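Local coordinates for inosine-uridine preferring nucleoside hydrolase family protein (PDB 2C40) that belongs to the inosine-uridine preferring nucleoside hydrolase family and holds a calcium ion and alpha-D-ribofuranose side by side in one pocket, at residues 34-45 against 62-73; 13-21 against 243-251. All blocks are in the same frame, centred on the assembly; numbering follows the deposited sequence.

Overall arrangement
Both contacts border the pocket that holds the alpha-D-ribofuranose, and their centres lie about 17 Å apart. Interaction 2 supplies two calcium ligands, Asp-14 and Asp-247, and also brings Asp-13 to the sugar; Asp-9 and Thr-125 complete the protein share of the metal site. Interaction 1 adds Asp-38 and Phe-73 to the sugar pocket, and the side chain of Asp-38 lies about 5 Å from the calcium. Along the chain, 34-45 and 62-73 are nested inside the loop closed by 13-21 and 243-251. The two contacts also touch directly, where Leu-15 CD1 packs on Ala-44 O at 4.2 Å.

Interaction 1: residues 34-45 against 62-73; sequences VIPADCYLEPAM and VAASNSRGKNPF. With RIB (alpha-D-ribofuranose), chain D.
Val-34 and Ala-64 pair as neighbours in parallel strands, the closing step of the beta-alpha-beta unit made by strand 27-34, helix 41-55 and strand 62-64. Val-34 N donates to Ala-63 O (2.9 Å), and Ser-65 N returns a bond to Val-34 O. Helix 41-45 runs antiparallel to strand 62-64, at 173°, with the axes 9.9 Å apart.

On the sheet face that carries helix 41-55, Val-34 CG2 meets Val-62 CG1 at 3.7 Å. Met-45 bends at chi2 (-67°), which lays its SD against the same Val-62 CG1. Past the strand ends, Ile-35 CG1 lies against Ser-65 OG and its CD1 reaches Ser-67 CB. Ser-65 OG accepts from Ser-67 N in an ST turn, and both serine hydroxyls bond to Asp-130.

Where the segments reach the sugar pocket, a water bridges Ala-37 O and Phe-73 N. The Phe-73 ring carries Asp-38 over one face, a CH-pi contact with CB 3.8 Å from the centroid, while Trp-172 also stacks with this ring. The carboxylate of Asp-38 is stacked too, 17° from the ring plane. Its OD1 approaches the sugar carbon C1 of alpha-D-ribofuranose to 3.0 Å.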
# COMPACT_ATOMS: atom_id res chain seq x y z
N VAL A 34 -17.90 12.41 1.90
CA VAL A 34 -16.44 12.31 1.93
C VAL A 34 -15.88 13.70 1.87
O VAL A 34 -16.24 14.47 1.00
CB VAL A 34 -15.89 11.47 0.75
CG1 VAL A 34 -14.35 11.32 0.84
CG2 VAL A 34 -16.59 10.13 0.66
N ILE A 35 -14.95 13.99 2.78
CA ILE A 35 -14.21 15.26 2.74
C ILE A 35 -12.75 14.95 2.35
O ILE A 35 -12.13 14.03 2.89
CB ILE A 35 -14.36 16.12 4.07
CG1 ILE A 35 -13.78 17.53 3.86
CG2 ILE A 35 -13.74 15.39 5.30
CD1 ILE A 35 -13.89 18.42 5.07
N PRO A 36 -12.20 15.71 1.38
CA PRO A 36 -10.84 15.45 0.90
C PRO A 36 -9.70 15.96 1.83
O PRO A 36 -8.87 16.77 1.44
CB PRO A 36 -10.86 16.12 -0.49
CG PRO A 36 -11.70 17.28 -0.31
CD PRO A 36 -12.84 16.79 0.60
N ALA A 37 -9.66 15.44 3.06
CA ALA A 37 -8.71 15.90 4.05
C ALA A 37 -7.54 14.91 4.05
O ALA A 37 -6.52 15.16 3.40
CB ALA A 37 -9.36 16.05 5.41
N ASP A 38 -7.68 13.77 4.73
CA ASP A 38 -6.63 12.73 4.68
C ASP A 38 -6.81 11.79 3.48
O ASP A 38 -6.60 10.59 3.57
CB ASP A 38 -6.64 11.96 5.97
CG ASP A 38 -5.39 11.18 6.18
OD1 ASP A 38 -5.48 10.28 7.02
OD2 ASP A 38 -4.37 11.43 5.52
N CYS A 39 -7.25 12.36 2.37
CA CYS A 39 -7.50 11.60 1.16
C CYS A 39 -7.60 12.56 -0.01
O CYS A 39 -7.81 13.74 0.16
CB CYS A 39 -8.80 10.77 1.25
SG CYS A 39 -10.39 11.66 1.08
N TYR A 40 -7.40 12.01 -1.20
CA TYR A 40 -7.83 12.61 -2.43
C TYR A 40 -9.29 12.21 -2.67
O TYR A 40 -9.68 11.10 -2.41
CB TYR A 40 -6.91 12.16 -3.58
CG TYR A 40 -5.55 12.83 -3.52
CD1 TYR A 40 -4.51 12.31 -2.72
CD2 TYR A 40 -5.30 13.99 -4.22
CE1 TYR A 40 -3.27 12.95 -2.66
CE2 TYR A 40 -4.06 14.61 -4.19
CZ TYR A 40 -3.05 14.08 -3.41
OH TYR A 40 -1.84 14.73 -3.41
N LEU A 41 -10.09 13.14 -3.16
CA LEU A 41 -11.54 12.95 -3.22
C LEU A 41 -11.99 11.79 -4.11
O LEU A 41 -12.90 11.03 -3.77
CB LEU A 41 -12.22 14.24 -3.69
CG LEU A 41 -13.75 14.29 -3.63
CD1 LEU A 41 -14.33 14.14 -2.20
CD2 LEU A 41 -14.14 15.62 -4.30
N GLU A 42 -11.40 11.69 -5.29
CA GLU A 42 -11.85 10.68 -6.25
C GLU A 42 -11.72 9.22 -5.80
O GLU A 42 -12.71 8.52 -5.77
CB GLU A 42 -11.21 10.90 -7.61
CG GLU A 42 -11.74 12.20 -8.26
CD GLU A 42 -13.30 12.21 -8.41
OE1 GLU A 42 -13.82 11.36 -9.18
OE2 GLU A 42 -14.01 13.04 -7.75
N PRO A 43 -10.51 8.76 -5.40
CA PRO A 43 -10.43 7.38 -4.88
C PRO A 43 -11.25 7.10 -3.63
O PRO A 43 -11.68 5.97 -3.44
CB PRO A 43 -8.92 7.19 -4.59
CG PRO A 43 -8.45 8.55 -4.34
CD PRO A 43 -9.17 9.37 -5.40
N ALA A 44 -11.44 8.09 -2.76
CA ALA A 44 -12.22 7.92 -1.55
C ALA A 44 -13.74 7.79 -1.85
O ALA A 44 -14.48 6.99 -1.20
CB ALA A 44 -11.98 9.12 -0.61
N MET A 45 -14.21 8.62 -2.79
CA MET A 45 -15.58 8.52 -3.28
C MET A 45 -15.79 7.16 -3.87
O MET A 45 -16.71 6.48 -3.46
CB MET A 45 -15.84 9.57 -4.36
CG MET A 45 -16.08 10.89 -3.81
SD MET A 45 -17.62 10.96 -2.86
CE MET A 45 -17.11 12.36 -2.01
N VAL A 62 -23.49 8.64 -1.73
CA VAL A 62 -22.29 9.22 -1.16
C VAL A 62 -22.13 10.63 -1.74
O VAL A 62 -22.06 10.78 -2.96
CB VAL A 62 -21.02 8.35 -1.44
CG1 VAL A 62 -19.80 8.88 -0.74
CG2 VAL A 62 -21.25 6.92 -0.98
N ALA A 63 -22.08 11.65 -0.87
CA ALA A 63 -21.87 13.01 -1.29
C ALA A 63 -20.42 13.42 -1.19
O ALA A 63 -19.70 13.05 -0.26
CB ALA A 63 -22.72 13.94 -0.46
N ALA A 64 -20.00 14.23 -2.15
CA ALA A 64 -18.68 14.82 -2.17
C ALA A 64 -18.68 16.20 -1.54
O ALA A 64 -19.47 17.07 -1.94
CB ALA A 64 -18.20 14.90 -3.67
N SER A 65 -17.76 16.42 -0.59
CA SER A 65 -17.54 17.74 -0.01
C SER A 65 -16.89 18.70 -0.99
O SER A 65 -16.19 18.27 -1.90
CB SER A 65 -16.64 17.64 1.22
OG SER A 65 -16.39 18.91 1.75
N ASN A 66 -17.16 20.00 -0.86
CA ASN A 66 -16.36 21.00 -1.58
C ASN A 66 -15.68 21.90 -0.56
O ASN A 66 -15.17 22.98 -0.87
CB ASN A 66 -17.12 21.76 -2.70
CG ASN A 66 -18.35 22.54 -2.21
OD1 ASN A 66 -19.08 23.10 -3.04
ND2 ASN A 66 -18.56 22.62 -0.91
N SER A 67 -15.61 21.38 0.67
CA SER A 67 -14.92 22.07 1.76
C SER A 67 -13.45 22.04 1.46
O SER A 67 -12.92 21.09 0.85
CB SER A 67 -15.22 21.44 3.09
OG SER A 67 -16.57 21.72 3.52
N ARG A 68 -12.78 23.11 1.86
CA ARG A 68 -11.34 23.20 1.76
C ARG A 68 -10.74 23.34 3.14
O ARG A 68 -11.34 23.91 4.03
CB ARG A 68 -10.98 24.39 0.92
CG ARG A 68 -11.44 24.28 -0.48
CD ARG A 68 -11.28 25.61 -1.16
NE ARG A 68 -11.72 25.56 -2.54
CZ ARG A 68 -11.40 26.45 -3.48
NH1 ARG A 68 -10.61 27.49 -3.18
NH2 ARG A 68 -11.91 26.34 -4.70
N GLY A 69 -9.54 22.82 3.32
CA GLY A 69 -8.86 22.88 4.63
C GLY A 69 -7.93 24.05 4.78
O GLY A 69 -7.43 24.62 3.80
N LYS A 70 -7.70 24.44 6.04
CA LYS A 70 -6.71 25.46 6.38
C LYS A 70 -5.31 24.90 6.37
O LYS A 70 -4.35 25.57 5.93
CB LYS A 70 -7.03 25.98 7.79
CG LYS A 70 -6.20 27.23 8.17
CD LYS A 70 -6.97 28.01 9.20
CE LYS A 70 -6.13 28.92 10.09
NZ LYS A 70 -6.77 28.92 11.53
N ASN A 71 -5.18 23.68 6.89
CA ASN A 71 -3.88 23.04 7.06
C ASN A 71 -3.94 21.63 6.48
O ASN A 71 -4.37 20.71 7.16
CB ASN A 71 -3.50 23.04 8.54
CG ASN A 71 -3.39 24.43 9.10
OD1 ASN A 71 -2.62 25.21 8.57
ND2 ASN A 71 -4.16 24.76 10.18
N PRO A 72 -3.58 21.48 5.18
CA PRO A 72 -3.71 20.17 4.50
C PRO A 72 -2.91 19.00 5.14
O PRO A 72 -1.90 19.23 5.76
CB PRO A 72 -3.24 20.47 3.08
CG PRO A 72 -3.36 22.02 2.94
CD PRO A 72 -3.06 22.53 4.28
N PHE A 73 -3.40 17.77 5.03
CA PHE A 73 -2.68 16.57 5.51
C PHE A 73 -1.45 16.29 4.65
O PHE A 73 -1.35 16.79 3.53
CB PHE A 73 -3.59 15.35 5.47
CG PHE A 73 -4.52 15.20 6.67
CD1 PHE A 73 -5.75 15.88 6.73
CD2 PHE A 73 -4.24 14.31 7.67
CE1 PHE A 73 -6.58 15.75 7.78
CE2 PHE A 73 -5.11 14.13 8.74
CZ PHE A 73 -6.27 14.87 8.82
O5 RIB D . -5.48 12.49 13.76
C5 RIB D . -5.98 11.15 13.49
C4 RIB D . -6.69 11.17 12.14
O4 RIB D . -5.68 11.43 11.14
C3 RIB D . -7.49 9.93 11.70
O3 RIB D . -8.92 10.26 11.73
C2 RIB D . -6.88 9.48 10.30
O2 RIB D . -7.71 9.15 9.09
C1 RIB D . -5.87 10.61 9.96
O HOH W 1 -5.83 17.54 3.05

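Interaction 2: residues 13-21 against 243-251; sequences DDLVSLFLL and YYLWDVLTA. With CA (calcium ion), chain C; RIB (alpha-D-ribofuranose), chain D.
Asp-14 and Asp-247 meet at the calcium ion. Asp-14 binds it through both carboxylate oxygens, with OD2 the shorter arm at 2.4 Å, and Asp-247 binds through OD2 alone. The two carboxylate planes are turned 54° apart. Oxygens O2 and O3 of alpha-D-ribofuranose and a water also bind the metal, and Asp-9 and Thr-125 complete the site.

Asp-247 divides its work, since its OD1 lies 2.6 Å from the sugar O3. Asp-13 adds a third carboxylate. In the modelled conformer, one of two, CG sits between the backbone N and the carbonyl carbon (chi1 65°) and OD1 comes to 2.5 Å from Asp-247 OD2, a doubtful spacing. In that conformer, Asp-13 OD2 takes a weak bond from Asp-247 N.

Asp-13 and Asp-14 lie at the start of helix 12-21, Asp-247 at that of helix 246-255. Both helices flank the pocket in this nucleoside hydrolase fold. Helices 13-21 and 246-251 cross at -27°, with axes 8.0 Å apart at closest.

Further along, contacts turn apolar. Val-248 is a knob in a hole formed by Asp-13, Val-16, Ser-17 and Leu-20; its CG2 meets Val-16 CG1, and its CG1 meets Leu-20 CD1 at 3.8 Å. Leu-21 CD2 rests on Ala-251 CB at 4.0 Å.

Ser-17 OG turns back to its own helix and donates to Asp-13 O (2.6 Å), which also accepts from Ser-17 N.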
# COMPACT_ATOMS: atom_id res chain seq x y z
N ASP A 13 -8.68 3.78 7.88
CA ASP A 13 -9.60 3.45 8.99
C ASP A 13 -11.00 4.09 8.84
O ASP A 13 -11.96 3.60 9.42
CB ASP A 13 -8.96 3.66 10.40
CG ASP A 13 -8.61 5.09 10.69
OD1 ASP A 13 -8.94 5.95 9.84
OD2 ASP A 13 -8.00 5.35 11.78
N ASP A 14 -11.10 5.16 8.04
CA ASP A 14 -12.39 5.71 7.61
C ASP A 14 -13.14 4.72 6.76
O ASP A 14 -14.34 4.52 6.90
CB ASP A 14 -12.19 6.99 6.77
CG ASP A 14 -11.61 8.14 7.58
OD1 ASP A 14 -12.38 8.87 8.25
OD2 ASP A 14 -10.37 8.33 7.55
N LEU A 15 -12.43 4.13 5.82
CA LEU A 15 -13.04 3.20 4.87
C LEU A 15 -13.37 1.86 5.53
O LEU A 15 -14.39 1.21 5.21
CB LEU A 15 -12.10 2.98 3.69
CG LEU A 15 -12.16 3.73 2.36
CD1 LEU A 15 -13.02 5.01 2.23
CD2 LEU A 15 -10.71 3.94 1.82
N VAL A 16 -12.50 1.44 6.41
CA VAL A 16 -12.79 0.26 7.22
C VAL A 16 -14.02 0.51 8.12
O VAL A 16 -14.81 -0.41 8.38
CB VAL A 16 -11.56 -0.15 8.04
CG1 VAL A 16 -11.96 -1.10 9.13
CG2 VAL A 16 -10.50 -0.77 7.10
N SER A 17 -14.16 1.75 8.58
CA SER A 17 -15.26 2.12 9.47
C SER A 17 -16.56 2.04 8.68
O SER A 17 -17.53 1.50 9.17
CB SER A 17 -15.09 3.56 10.00
OG SER A 17 -14.07 3.70 10.99
N LEU A 18 -16.57 2.57 7.46
CA LEU A 18 -17.73 2.44 6.60
C LEU A 18 -18.15 0.99 6.44
O LEU A 18 -19.32 0.63 6.66
CB LEU A 18 -17.44 3.05 5.23
CG LEU A 18 -18.56 2.93 4.21
CD1 LEU A 18 -19.77 3.71 4.65
CD2 LEU A 18 -18.08 3.40 2.85
N PHE A 19 -17.20 0.13 6.10
CA PHE A 19 -17.47 -1.29 5.94
C PHE A 19 -18.06 -1.90 7.21
O PHE A 19 -19.03 -2.65 7.14
CB PHE A 19 -16.24 -2.04 5.43
CG PHE A 19 -16.27 -3.48 5.69
CD1 PHE A 19 -17.05 -4.32 4.93
CD2 PHE A 19 -15.48 -4.04 6.72
CE1 PHE A 19 -17.06 -5.70 5.17
CE2 PHE A 19 -15.49 -5.39 6.96
CZ PHE A 19 -16.29 -6.23 6.19
N LEU A 20 -17.52 -1.56 8.38
CA LEU A 20 -18.06 -2.14 9.62
C LEU A 20 -19.42 -1.53 10.02
O LEU A 20 -20.27 -2.26 10.50
CB LEU A 20 -17.07 -1.97 10.75
CG LEU A 20 -15.70 -2.64 10.57
CD1 LEU A 20 -14.78 -2.09 11.57
CD2 LEU A 20 -15.80 -4.12 10.71
N LEU A 21 -19.63 -0.22 9.84
CA LEU A 21 -20.94 0.39 10.16
C LEU A 21 -22.05 -0.38 9.45
O LEU A 21 -23.17 -0.59 9.98
CB LEU A 21 -21.00 1.88 9.71
CG LEU A 21 -20.15 2.86 10.52
CD1 LEU A 21 -19.77 4.05 9.69
CD2 LEU A 21 -20.85 3.29 11.86
N TYR A 243 0.03 0.85 16.05
CA TYR A 243 -0.93 1.69 15.33
C TYR A 243 -2.31 1.64 16.01
O TYR A 243 -2.76 0.61 16.45
CB TYR A 243 -0.97 1.19 13.88
CG TYR A 243 -2.01 1.73 12.94
CD1 TYR A 243 -3.36 1.38 13.06
CD2 TYR A 243 -1.62 2.52 11.86
CE1 TYR A 243 -4.32 1.85 12.17
CE2 TYR A 243 -2.57 3.02 10.96
CZ TYR A 243 -3.90 2.68 11.10
OH TYR A 243 -4.80 3.15 10.17
N TYR A 244 -2.98 2.77 16.03
CA TYR A 244 -4.21 2.89 16.76
C TYR A 244 -5.34 3.19 15.76
O TYR A 244 -5.19 3.99 14.87
CB TYR A 244 -4.08 3.99 17.81
CG TYR A 244 -3.01 3.74 18.85
CD1 TYR A 244 -1.68 4.17 18.64
CD2 TYR A 244 -3.29 3.05 20.03
CE1 TYR A 244 -0.70 3.93 19.56
CE2 TYR A 244 -2.33 2.80 20.97
CZ TYR A 244 -1.04 3.25 20.74
OH TYR A 244 -0.07 3.03 21.67
N LEU A 245 -6.47 2.53 15.97
CA LEU A 245 -7.63 2.51 15.08
C LEU A 245 -8.62 3.57 15.55
O LEU A 245 -9.69 3.27 16.03
CB LEU A 245 -8.29 1.13 15.16
CG LEU A 245 -7.34 -0.03 14.88
CD1 LEU A 245 -7.73 -1.26 15.59
CD2 LEU A 245 -7.32 -0.24 13.41
N TRP A 246 -8.21 4.82 15.45
CA TRP A 246 -8.97 5.92 16.02
C TRP A 246 -10.36 6.06 15.47
O TRP A 246 -11.30 6.19 16.22
CB TRP A 246 -8.28 7.22 15.75
CG TRP A 246 -7.11 7.37 16.56
CD1 TRP A 246 -7.07 7.65 17.88
CD2 TRP A 246 -5.77 7.27 16.11
NE1 TRP A 246 -5.77 7.71 18.30
CE2 TRP A 246 -4.94 7.49 17.24
CE3 TRP A 246 -5.18 6.97 14.89
CZ2 TRP A 246 -3.54 7.46 17.17
CZ3 TRP A 246 -3.79 6.94 14.82
CH2 TRP A 246 -2.99 7.19 15.96
N ASP A 247 -10.47 6.02 14.15
CA ASP A 247 -11.76 6.16 13.48
C ASP A 247 -12.69 4.94 13.69
O ASP A 247 -13.89 5.09 13.87
CB ASP A 247 -11.53 6.43 12.01
CG ASP A 247 -10.70 7.69 11.78
OD1 ASP A 247 -10.56 8.51 12.73
OD2 ASP A 247 -10.25 7.89 10.63
N VAL A 248 -12.09 3.74 13.68
CA VAL A 248 -12.81 2.50 13.82
C VAL A 248 -13.42 2.46 15.24
O VAL A 248 -14.54 1.98 15.40
CB VAL A 248 -11.92 1.26 13.54
CG1 VAL A 248 -12.64 -0.00 13.84
CG2 VAL A 248 -11.49 1.21 12.08
N LEU A 249 -12.68 2.95 16.22
CA LEU A 249 -13.12 2.99 17.58
C LEU A 249 -14.26 4.00 17.75
O LEU A 249 -15.19 3.77 18.52
CB LEU A 249 -11.99 3.39 18.50
CG LEU A 249 -12.19 3.41 20.01
CD1 LEU A 249 -12.40 4.81 20.47
CD2 LEU A 249 -13.29 2.46 20.54
N THR A 250 -14.14 5.13 17.06
CA THR A 250 -15.18 6.15 17.02
C THR A 250 -16.49 5.57 16.49
O THR A 250 -17.54 5.77 17.10
CB THR A 250 -14.75 7.35 16.13
OG1 THR A 250 -13.48 7.86 16.59
CG2 THR A 250 -15.76 8.46 16.18
N ALA A 251 -16.39 4.84 15.38
CA ALA A 251 -17.54 4.18 14.74
C ALA A 251 -18.11 3.06 15.59
O ALA A 251 -19.33 2.88 15.63
CB ALA A 251 -17.13 3.65 13.38
CA CA C . -9.98 9.95 9.29
O5 RIB D . -5.48 12.49 13.76
C5 RIB D . -5.98 11.15 13.49
C4 RIB D . -6.69 11.17 12.14
O4 RIB D . -5.68 11.43 11.14
C3 RIB D . -7.49 9.93 11.70
O3 RIB D . -8.92 10.26 11.73
C2 RIB D . -6.88 9.48 10.30
O2 RIB D . -7.71 9.15 9.09
C1 RIB D . -5.87 10.61 9.96
O HOH W 2 -8.65 12.03 9.40